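Local coordinates for protein kinase (Staphylococcus aureus subsp. aureus Mu50, PDB 3PY9), which is a membrane-bound serine/threonine kinase whose extracellular region of PASTA domains, the part described here, probably binds muropeptides of the cell wall, at residues 105-110 and 136-141; 144-149 and 186-191; 182-187 and 200-205; 218-223 and 260-265. One frame throughout, in Å; residues are numbered along the deposited sequence.

Contact 1. Residues 105-110 and 136-141; sequences VYNNQA and YESLGI
Y136 CB packs against V105 CG2 at 4.2 Å, and the edge of the tyrosine ring turns to V105 CG1. The carbonyl of E137 then receives V105 N in a nearly straight backbone bond. S138 does double work. Its OG lies anti to the backbone N (chi1 178°), which brings it within 2.7 Å of A110 O, to which it donates, while it accepts from G140 N in an ST turn. The hydroxyl thus joins its own turn to the far end of segment 105-110. L139 N bonds to V105 O at 2.7 Å, and L139 CD1 sits almost centrally over one face of the Y106 ring, a CH-pi contact 4.2 Å from the centroid. G140 O lies at the edge of that ring and also accepts N107 N, which comes from above the carbonyl plane. I141 CG1 finally rests on N108 CA at 3.7 Å. The loop it touches is braced from within by N107 OD1, which accepts Q109 N, an Asx turn, and also A110 N, which extends it to an Asx motif. V105 and S138 are a parallel bridge between strands 100-105 and 133-138, the outer and middle strands of the three-stranded mixed sheet of a PASTA domain.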
# COMPACT_ATOMS: atom_id res chain seq x y z
N VAL A 105 -0.42 -2.81 -14.09
CA VAL A 105 -1.05 -3.66 -13.10
C VAL A 105 -1.83 -2.76 -12.17
O VAL A 105 -1.49 -1.60 -11.98
CB VAL A 105 -0.00 -4.49 -12.26
CG1 VAL A 105 0.67 -5.59 -13.10
CG2 VAL A 105 1.04 -3.59 -11.62
N TYR A 106 -2.86 -3.30 -11.55
CA TYR A 106 -3.49 -2.60 -10.47
C TYR A 106 -2.59 -2.65 -9.26
O TYR A 106 -1.89 -3.63 -9.03
CB TYR A 106 -4.85 -3.23 -10.15
CG TYR A 106 -5.83 -3.12 -11.29
CD1 TYR A 106 -6.45 -1.92 -11.57
CD2 TYR A 106 -6.15 -4.24 -12.07
CE1 TYR A 106 -7.38 -1.81 -12.60
CE2 TYR A 106 -7.08 -4.14 -13.11
CZ TYR A 106 -7.68 -2.91 -13.35
OH TYR A 106 -8.60 -2.78 -14.37
N ASN A 107 -2.63 -1.59 -8.47
CA ASN A 107 -1.74 -1.48 -7.33
C ASN A 107 -2.32 -0.53 -6.28
O ASN A 107 -3.06 0.38 -6.64
CB ASN A 107 -0.38 -1.01 -7.80
CG ASN A 107 0.59 -0.84 -6.68
OD1 ASN A 107 0.93 0.29 -6.29
ND2 ASN A 107 1.06 -1.95 -6.15
N ASN A 108 -1.98 -0.75 -4.99
CA ASN A 108 -2.54 0.08 -3.89
C ASN A 108 -1.56 1.00 -3.17
O ASN A 108 -1.94 1.67 -2.19
CB ASN A 108 -3.32 -0.77 -2.86
CG ASN A 108 -2.43 -1.74 -2.09
OD1 ASN A 108 -1.25 -1.93 -2.42
ND2 ASN A 108 -3.02 -2.39 -1.07
N GLN A 109 -0.33 1.03 -3.65
CA GLN A 109 0.72 1.87 -3.09
C GLN A 109 0.99 3.11 -3.95
O GLN A 109 1.24 4.18 -3.41
CB GLN A 109 2.03 1.06 -2.95
CG GLN A 109 1.84 -0.28 -2.30
CD GLN A 109 2.90 -1.28 -2.69
OE1 GLN A 109 3.27 -1.40 -3.87
NE2 GLN A 109 3.39 -2.03 -1.71
N ALA A 110 0.95 2.95 -5.29
CA ALA A 110 1.26 4.05 -6.20
C ALA A 110 0.02 4.43 -6.99
O ALA A 110 -0.74 3.55 -7.38
CB ALA A 110 2.41 3.67 -7.13
N TYR A 136 6.69 -1.67 -13.57
CA TYR A 136 5.31 -2.00 -13.33
C TYR A 136 4.59 -0.71 -13.02
O TYR A 136 4.79 -0.11 -11.97
CB TYR A 136 5.19 -3.00 -12.19
CG TYR A 136 5.78 -4.37 -12.51
CD1 TYR A 136 4.98 -5.40 -12.99
CD2 TYR A 136 7.14 -4.62 -12.34
CE1 TYR A 136 5.52 -6.64 -13.27
CE2 TYR A 136 7.69 -5.86 -12.63
CZ TYR A 136 6.86 -6.86 -13.09
OH TYR A 136 7.37 -8.11 -13.38
N GLU A 137 3.76 -0.29 -13.97
CA GLU A 137 3.07 0.98 -13.87
C GLU A 137 1.72 0.74 -13.24
O GLU A 137 1.00 -0.13 -13.69
CB GLU A 137 2.87 1.56 -15.27
CG GLU A 137 2.25 2.93 -15.30
CD GLU A 137 1.88 3.37 -16.69
OE1 GLU A 137 2.23 2.67 -17.65
OE2 GLU A 137 1.22 4.42 -16.84
N SER A 138 1.38 1.53 -12.22
CA SER A 138 0.09 1.38 -11.53
C SER A 138 -1.10 1.80 -12.40
O SER A 138 -1.06 2.83 -13.06
CB SER A 138 0.08 2.20 -10.24
OG SER A 138 -1.20 2.09 -9.60
N LEU A 139 -2.15 1.01 -12.39
CA LEU A 139 -3.43 1.43 -12.96
C LEU A 139 -4.34 1.96 -11.86
O LEU A 139 -5.54 2.10 -12.07
CB LEU A 139 -4.12 0.27 -13.69
CG LEU A 139 -3.50 -0.30 -14.97
CD1 LEU A 139 -4.16 -1.59 -15.34
CD2 LEU A 139 -3.60 0.70 -16.12
N GLY A 140 -3.77 2.25 -10.68
CA GLY A 140 -4.55 2.54 -9.47
C GLY A 140 -5.18 1.27 -8.94
O GLY A 140 -4.93 0.17 -9.47
N ILE A 141 -5.99 1.39 -7.88
CA ILE A 141 -6.69 0.24 -7.33
C ILE A 141 -7.82 -0.19 -8.27
O ILE A 141 -8.46 0.66 -8.90
CB ILE A 141 -7.24 0.51 -5.91
CG1 ILE A 141 -6.07 0.71 -4.94
CG2 ILE A 141 -8.11 -0.64 -5.46
CD1 ILE A 141 -6.46 1.21 -3.54

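Contact 2. Residues 144-149 and 186-191; sequences VYVEDF and QSPKGK
V146, Q186 and K191 bury the most surface here. The V146 backbone faces the turn after strand 183-187: its N donates to K191 O at 2.8 Å, and its carbonyl accepts G190 N through a more bent bond. With its CG1 anti to the backbone N (chi1 -168°), the valine sets that methyl against P188 O and the Q186 amide, while CG2 meets the proline ring at P188 CG. F166, L161 and I199 also pack on this side chain.

Q186 sends an extended chain past V146 in the opposite direction, and both ends of its buried amide are engaged by the other segment. NE2 donates to E147 O at 2.9 Å, a straight bond (170°) lying in the glutamine's amide plane, and also to P188 O, which it meets on a lone pair. OE1 accepts F149 N at 2.9 Å. These bonds fix which way round the amide sits.

K191 places its backbone N over one face of the Y145 ring, 3.6 Å from CZ. Farther along, D148 and K189 run side by side; D148 OD2 and K189 NZ form a 3.6 Å salt bridge that a water also spans, while D148 OD1 accepts E150 N. The contact joins strand 143-146 to the cis-proline turn between strands 183-187 and 191-194 of a PASTA domain, beside its helix 154-162.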
# COMPACT_ATOMS: atom_id res chain seq x y z
N VAL A 144 -14.35 -1.51 -8.36
CA VAL A 144 -15.43 -2.49 -8.31
C VAL A 144 -16.72 -1.75 -8.07
O VAL A 144 -16.77 -0.84 -7.24
CB VAL A 144 -15.20 -3.50 -7.18
CG1 VAL A 144 -16.36 -4.51 -7.11
CG2 VAL A 144 -13.87 -4.23 -7.40
N TYR A 145 -17.77 -2.15 -8.79
CA TYR A 145 -19.05 -1.50 -8.69
C TYR A 145 -19.78 -1.90 -7.40
O TYR A 145 -19.89 -3.07 -7.08
CB TYR A 145 -19.89 -1.83 -9.92
CG TYR A 145 -21.13 -0.98 -10.06
CD1 TYR A 145 -21.11 0.19 -10.80
CD2 TYR A 145 -22.34 -1.35 -9.41
CE1 TYR A 145 -22.26 0.98 -10.91
CE2 TYR A 145 -23.49 -0.57 -9.53
CZ TYR A 145 -23.44 0.60 -10.26
OH TYR A 145 -24.57 1.38 -10.40
N VAL A 146 -20.25 -0.90 -6.67
CA VAL A 146 -21.03 -1.13 -5.44
C VAL A 146 -22.52 -1.17 -5.75
O VAL A 146 -23.14 -0.14 -5.97
CB VAL A 146 -20.79 -0.00 -4.43
CG1 VAL A 146 -21.35 -0.41 -3.04
CG2 VAL A 146 -19.31 0.35 -4.37
N GLU A 147 -23.08 -2.38 -5.75
CA GLU A 147 -24.50 -2.55 -6.00
C GLU A 147 -25.37 -1.84 -4.95
O GLU A 147 -25.17 -1.98 -3.74
CB GLU A 147 -24.88 -4.03 -6.10
CG GLU A 147 -26.32 -4.17 -6.59
CD GLU A 147 -26.79 -5.60 -6.72
OE1 GLU A 147 -25.99 -6.53 -6.49
OE2 GLU A 147 -27.96 -5.78 -7.08
N ASP A 148 -26.34 -1.07 -5.46
CA ASP A 148 -27.25 -0.30 -4.62
C ASP A 148 -28.34 -1.22 -4.12
O ASP A 148 -29.16 -1.71 -4.89
CB ASP A 148 -27.85 0.84 -5.44
CG ASP A 148 -28.68 1.81 -4.62
OD1 ASP A 148 -29.06 1.51 -3.46
OD2 ASP A 148 -28.97 2.89 -5.18
N PHE A 149 -28.31 -1.47 -2.82
CA PHE A 149 -29.25 -2.36 -2.16
C PHE A 149 -30.25 -1.61 -1.26
O PHE A 149 -30.88 -2.22 -0.39
CB PHE A 149 -28.49 -3.39 -1.31
CG PHE A 149 -27.92 -4.57 -2.10
CD1 PHE A 149 -28.76 -5.55 -2.63
CD2 PHE A 149 -26.54 -4.71 -2.25
CE1 PHE A 149 -28.23 -6.66 -3.32
CE2 PHE A 149 -26.00 -5.81 -2.93
CZ PHE A 149 -26.85 -6.78 -3.48
N GLN A 186 -27.46 3.30 2.47
CA GLN A 186 -26.18 2.70 2.04
C GLN A 186 -25.24 3.73 1.47
O GLN A 186 -25.63 4.57 0.66
CB GLN A 186 -26.41 1.62 0.97
CG GLN A 186 -25.16 0.82 0.56
CD GLN A 186 -25.46 -0.14 -0.59
OE1 GLN A 186 -26.59 -0.65 -0.70
NE2 GLN A 186 -24.46 -0.38 -1.46
N SER A 187 -23.98 3.63 1.88
CA SER A 187 -22.95 4.53 1.45
C SER A 187 -21.61 3.81 1.41
O SER A 187 -21.20 3.24 2.42
CB SER A 187 -22.88 5.71 2.43
OG SER A 187 -21.94 6.65 1.98
N PRO A 188 -20.94 3.81 0.24
CA PRO A 188 -21.47 4.28 -1.05
C PRO A 188 -22.40 3.26 -1.73
O PRO A 188 -22.53 2.13 -1.24
CB PRO A 188 -20.21 4.50 -1.88
CG PRO A 188 -19.28 3.46 -1.36
CD PRO A 188 -19.53 3.41 0.12
N LYS A 189 -23.02 3.66 -2.84
CA LYS A 189 -23.95 2.79 -3.61
C LYS A 189 -24.04 3.34 -5.01
O LYS A 189 -23.84 4.55 -5.20
CB LYS A 189 -25.37 2.80 -2.97
CG LYS A 189 -26.07 4.18 -3.11
CD LYS A 189 -27.29 4.34 -2.21
CE LYS A 189 -27.77 5.80 -2.25
NZ LYS A 189 -28.60 5.98 -3.46
N GLY A 190 -24.36 2.48 -5.98
CA GLY A 190 -24.64 2.91 -7.36
C GLY A 190 -23.46 3.51 -8.12
O GLY A 190 -23.63 4.36 -9.01
N LYS A 191 -22.27 3.01 -7.79
CA LYS A 191 -21.01 3.69 -8.06
C LYS A 191 -19.90 2.65 -8.01
O LYS A 191 -19.94 1.79 -7.15
CB LYS A 191 -20.77 4.65 -6.88
CG LYS A 191 -20.17 5.98 -7.20
CD LYS A 191 -19.58 6.64 -5.94
CE LYS A 191 -20.64 7.26 -5.04
NZ LYS A 191 -20.10 8.46 -4.28
O HOH W 1 -31.12 4.19 -3.50

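Contact 3. Residues 182-187 and 200-205; sequences DVISQS and SFVVSK
A classic beta bulge interrupts the antiparallel pairing of strands 183-187 and 198-204, the edge and middle strands of the three-stranded sheet that backs helix 154-162 in this PASTA domain. I184 and S185 both face V202. V202 O accepts S185 N at 3.1 Å, in the carbonyl plane and on a lone pair, whereas its bond from I184 N is weak and bent. Regular pairing continues beyond the bulge: V202 N donates to S185 O, and S187 and S200 exchange two backbone bonds. On the other side S204 N reaches D182 O at 2.8 Å.

The chain turns a corner at I184, whose side chain leans across the neighbouring strand, with CG1 3.8 Å from V202 CG1 and CD1 3.5 Å from S204 CB. The S204 hydroxyl is held by I178 O and G206 N.

V183, Q186, F201 and V203 share the face turned to the helix. F201, its CG anti to the carbonyl carbon (chi1 -77°), swings its ring toward the partner strand. There V183 CG2 touches F201 CD1 at 3.6 Å and V183 CG1 lies at the ring's edge. Q186 runs alongside, pointing the same way, with its CG over the ring, 4.0 Å from the centroid; its amide plane is turned 38° from that of the phenyl. F154 meets F201 edge-to-face, and A157 and L161 also touch it from the helix. At the end of the pairing a water lies 2.7 Å from S200 OG and bonds weakly to S187 O.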
# COMPACT_ATOMS: atom_id res chain seq x y z
N ASP A 182 -34.12 -5.08 6.37
CA ASP A 182 -33.97 -4.34 5.13
C ASP A 182 -33.17 -3.05 5.38
O ASP A 182 -33.16 -2.52 6.49
CB ASP A 182 -35.33 -4.02 4.47
CG ASP A 182 -35.90 -5.20 3.71
OD1 ASP A 182 -35.46 -6.35 3.92
OD2 ASP A 182 -36.82 -4.97 2.88
N VAL A 183 -32.54 -2.56 4.31
CA VAL A 183 -31.59 -1.47 4.37
C VAL A 183 -32.31 -0.13 4.30
O VAL A 183 -33.00 0.18 3.30
CB VAL A 183 -30.58 -1.57 3.20
CG1 VAL A 183 -29.71 -0.32 3.11
CG2 VAL A 183 -29.74 -2.86 3.31
N ILE A 184 -32.15 0.66 5.36
CA ILE A 184 -32.59 2.05 5.37
C ILE A 184 -31.72 2.85 4.41
O ILE A 184 -32.24 3.52 3.54
CB ILE A 184 -32.47 2.72 6.78
CG1 ILE A 184 -32.96 1.80 7.90
CG2 ILE A 184 -33.17 4.09 6.80
CD1 ILE A 184 -34.39 1.40 7.80
N SER A 185 -30.40 2.76 4.57
CA SER A 185 -29.47 3.56 3.77
C SER A 185 -28.14 2.87 3.53
O SER A 185 -27.73 2.00 4.31
CB SER A 185 -29.24 4.91 4.44
OG SER A 185 -28.37 4.76 5.55
N GLN A 186 -27.46 3.30 2.47
CA GLN A 186 -26.18 2.70 2.04
C GLN A 186 -25.24 3.73 1.47
O GLN A 186 -25.63 4.57 0.66
CB GLN A 186 -26.41 1.62 0.97
CG GLN A 186 -25.16 0.82 0.56
CD GLN A 186 -25.46 -0.14 -0.59
OE1 GLN A 186 -26.59 -0.65 -0.70
NE2 GLN A 186 -24.46 -0.38 -1.46
N SER A 187 -23.98 3.63 1.88
CA SER A 187 -22.95 4.53 1.45
C SER A 187 -21.61 3.81 1.41
O SER A 187 -21.20 3.24 2.42
CB SER A 187 -22.88 5.71 2.43
OG SER A 187 -21.94 6.65 1.98
N SER A 200 -21.02 1.16 4.14
CA SER A 200 -21.76 1.40 5.40
C SER A 200 -23.28 1.35 5.22
O SER A 200 -23.83 1.98 4.32
CB SER A 200 -21.35 2.75 6.02
OG SER A 200 -19.95 2.82 6.23
N PHE A 201 -23.94 0.62 6.11
CA PHE A 201 -25.37 0.34 6.01
C PHE A 201 -26.12 0.79 7.26
O PHE A 201 -25.64 0.61 8.38
CB PHE A 201 -25.60 -1.17 5.85
CG PHE A 201 -25.33 -1.68 4.48
CD1 PHE A 201 -26.33 -1.68 3.52
CD2 PHE A 201 -24.07 -2.17 4.15
CE1 PHE A 201 -26.09 -2.17 2.25
CE2 PHE A 201 -23.81 -2.65 2.85
CZ PHE A 201 -24.81 -2.64 1.91
N VAL A 202 -27.28 1.39 7.06
CA VAL A 202 -28.23 1.57 8.15
C VAL A 202 -29.37 0.62 7.89
O VAL A 202 -29.99 0.65 6.81
CB VAL A 202 -28.68 3.03 8.33
CG1 VAL A 202 -29.72 3.15 9.45
CG2 VAL A 202 -27.45 3.93 8.61
N VAL A 203 -29.62 -0.25 8.87
CA VAL A 203 -30.47 -1.42 8.73
C VAL A 203 -31.68 -1.34 9.68
O VAL A 203 -31.58 -0.83 10.80
CB VAL A 203 -29.66 -2.72 8.97
CG1 VAL A 203 -30.52 -3.97 8.79
CG2 VAL A 203 -28.44 -2.77 8.03
N SER A 204 -32.81 -1.84 9.19
CA SER A 204 -34.05 -1.78 9.94
C SER A 204 -34.16 -2.93 10.94
O SER A 204 -33.99 -4.11 10.60
CB SER A 204 -35.25 -1.79 8.97
OG SER A 204 -36.48 -1.68 9.67
N LYS A 205 -34.43 -2.56 12.20
CA LYS A 205 -34.80 -3.52 13.23
C LYS A 205 -36.30 -3.41 13.60
O LYS A 205 -36.70 -3.63 14.76
CB LYS A 205 -33.90 -3.36 14.47
CG LYS A 205 -33.85 -1.97 15.03
CD LYS A 205 -33.27 -1.99 16.42
CE LYS A 205 -32.83 -0.60 16.85
NZ LYS A 205 -32.43 -0.63 18.28
O HOH W 2 -18.37 3.42 4.17

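Contact 4. Residues 218-223 and 260-265; sequences TESVDV and RIDIPL
One face of the R260 guanidinium carries the carboxylate of D222, whose OD1 stands 3.0 Å from NE but well out of the plane. No N-H points at this oxygen, so the salt bridge rests on charge alone, and the two flat groups are inclined by 60°. Bends at chi2 and chi3 fold the arginine back over its neighbour strand, bringing CD to 3.8 Å from S220 CB. The D262 carboxylate is met on the anti side of OD1 by S220 OG, which donates at 2.7 Å. T218 CG2 lies against D262 CB, extending the row of mostly polar side chains on this exposed face. Strands 217-223 and 259-265 form an antiparallel two-stranded sheet in the C-terminal PASTA-like domain, a member of the E-set clan; the N-to-C directions of the short segments are 153° apart. E219 and V221 form hydrogen-bonded pairs with I263 and I261. The other face is largely apolar and turns to strands 272-279 and 282-290: V221 CG1 touches I261 CG2 and, at 3.8 Å, I263 CD1, while Y275 packs on V221 and I263. E219 CG meets L265 CD1 at 3.8 Å, and a bend at chi2 (-77°) leads its carboxylate away to a salt bridge with K287.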
# COMPACT_ATOMS: atom_id res chain seq x y z
N THR A 218 -35.48 4.71 36.68
CA THR A 218 -34.74 5.96 36.75
C THR A 218 -33.76 5.80 37.90
O THR A 218 -34.15 5.68 39.07
CB THR A 218 -35.65 7.18 36.97
OG1 THR A 218 -36.77 7.10 36.09
CG2 THR A 218 -34.89 8.45 36.65
N GLU A 219 -32.48 5.73 37.55
CA GLU A 219 -31.41 5.70 38.53
C GLU A 219 -30.99 7.13 38.82
O GLU A 219 -30.89 7.95 37.91
CB GLU A 219 -30.23 4.88 38.00
CG GLU A 219 -30.51 3.38 37.91
CD GLU A 219 -30.47 2.66 39.26
OE1 GLU A 219 -29.85 3.17 40.23
OE2 GLU A 219 -31.04 1.55 39.35
N SER A 220 -30.78 7.43 40.10
CA SER A 220 -30.27 8.73 40.50
C SER A 220 -28.82 8.64 40.94
O SER A 220 -28.44 7.71 41.67
CB SER A 220 -31.12 9.32 41.62
OG SER A 220 -32.26 9.94 41.09
N VAL A 221 -28.01 9.59 40.48
CA VAL A 221 -26.62 9.73 40.94
C VAL A 221 -26.33 11.20 41.28
O VAL A 221 -26.68 12.10 40.52
CB VAL A 221 -25.59 9.15 39.89
CG1 VAL A 221 -25.72 9.83 38.54
CG2 VAL A 221 -24.17 9.26 40.40
N ASP A 222 -25.71 11.42 42.44
CA ASP A 222 -25.21 12.74 42.82
C ASP A 222 -23.83 12.95 42.21
O ASP A 222 -22.86 12.27 42.58
CB ASP A 222 -25.09 12.86 44.34
CG ASP A 222 -26.41 13.00 45.04
OD1 ASP A 222 -27.31 13.70 44.52
OD2 ASP A 222 -26.54 12.40 46.13
N VAL A 223 -23.72 13.91 41.29
CA VAL A 223 -22.43 14.25 40.67
C VAL A 223 -21.85 15.45 41.39
O VAL A 223 -22.47 16.49 41.39
CB VAL A 223 -22.61 14.62 39.18
CG1 VAL A 223 -21.26 15.01 38.55
CG2 VAL A 223 -23.28 13.48 38.43
N ARG A 260 -27.64 16.38 41.41
CA ARG A 260 -28.33 15.10 41.36
C ARG A 260 -28.80 14.94 39.93
O ARG A 260 -29.38 15.85 39.34
CB ARG A 260 -29.52 15.08 42.35
CG ARG A 260 -30.53 13.94 42.16
CD ARG A 260 -30.21 12.75 43.05
NE ARG A 260 -30.25 13.09 44.48
CZ ARG A 260 -30.03 12.24 45.48
NH1 ARG A 260 -29.75 10.96 45.23
NH2 ARG A 260 -30.08 12.66 46.74
N ILE A 261 -28.50 13.78 39.35
CA ILE A 261 -28.83 13.50 37.96
C ILE A 261 -29.58 12.19 37.88
O ILE A 261 -29.26 11.26 38.60
CB ILE A 261 -27.55 13.53 37.06
CG1 ILE A 261 -27.53 14.82 36.24
CG2 ILE A 261 -27.45 12.33 36.12
CD1 ILE A 261 -27.13 16.05 37.04
N ASP A 262 -30.59 12.15 37.03
CA ASP A 262 -31.41 10.96 36.88
C ASP A 262 -31.09 10.31 35.55
O ASP A 262 -30.95 10.98 34.53
CB ASP A 262 -32.89 11.32 36.98
CG ASP A 262 -33.20 12.16 38.20
OD1 ASP A 262 -32.73 11.84 39.30
OD2 ASP A 262 -33.91 13.16 38.06
N ILE A 263 -30.95 8.99 35.56
CA ILE A 263 -30.56 8.27 34.35
C ILE A 263 -31.58 7.19 34.01
O ILE A 263 -31.58 6.12 34.62
CB ILE A 263 -29.14 7.70 34.46
CG1 ILE A 263 -28.12 8.82 34.68
CG2 ILE A 263 -28.79 6.96 33.19
CD1 ILE A 263 -26.80 8.35 35.21
N PRO A 264 -32.49 7.47 33.06
CA PRO A 264 -33.47 6.46 32.65
C PRO A 264 -32.81 5.28 31.92
O PRO A 264 -32.03 5.49 30.97
CB PRO A 264 -34.40 7.24 31.70
CG PRO A 264 -33.56 8.37 31.19
CD PRO A 264 -32.68 8.75 32.33
N LEU A 265 -33.10 4.07 32.39
CA LEU A 265 -32.62 2.83 31.76
C LEU A 265 -33.78 1.88 31.42
O LEU A 265 -34.68 1.65 32.24
CB LEU A 265 -31.61 2.11 32.66
CG LEU A 265 -30.48 2.92 33.31
CD1 LEU A 265 -29.87 2.13 34.43
CD2 LEU A 265 -29.42 3.30 32.29

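Overall arrangement
From the N terminus, contact 1 comes first, closing the excursion from strand 100-105 through the loop and strand 115-118 back to strand 133-138. Its second segment leads directly into the first of contact 2, the chain passing there from one PASTA domain to the next. Contact 2 then spans helix 154-162 and strand 167-173 to meet the turn after strand 183-187. Contact 3 overlaps it on Q186 and S187 and closes the shorter excursion through strand 191-194 to strand 198-204; together they bind the entry strand to the domain's sheet. Contact 4 follows in series in the C-terminal domain, closing the excursion from strand 217-223 through strands 233-241 and 251-255 to strand 259-265, its nearest atoms about 13 Å from contact 3.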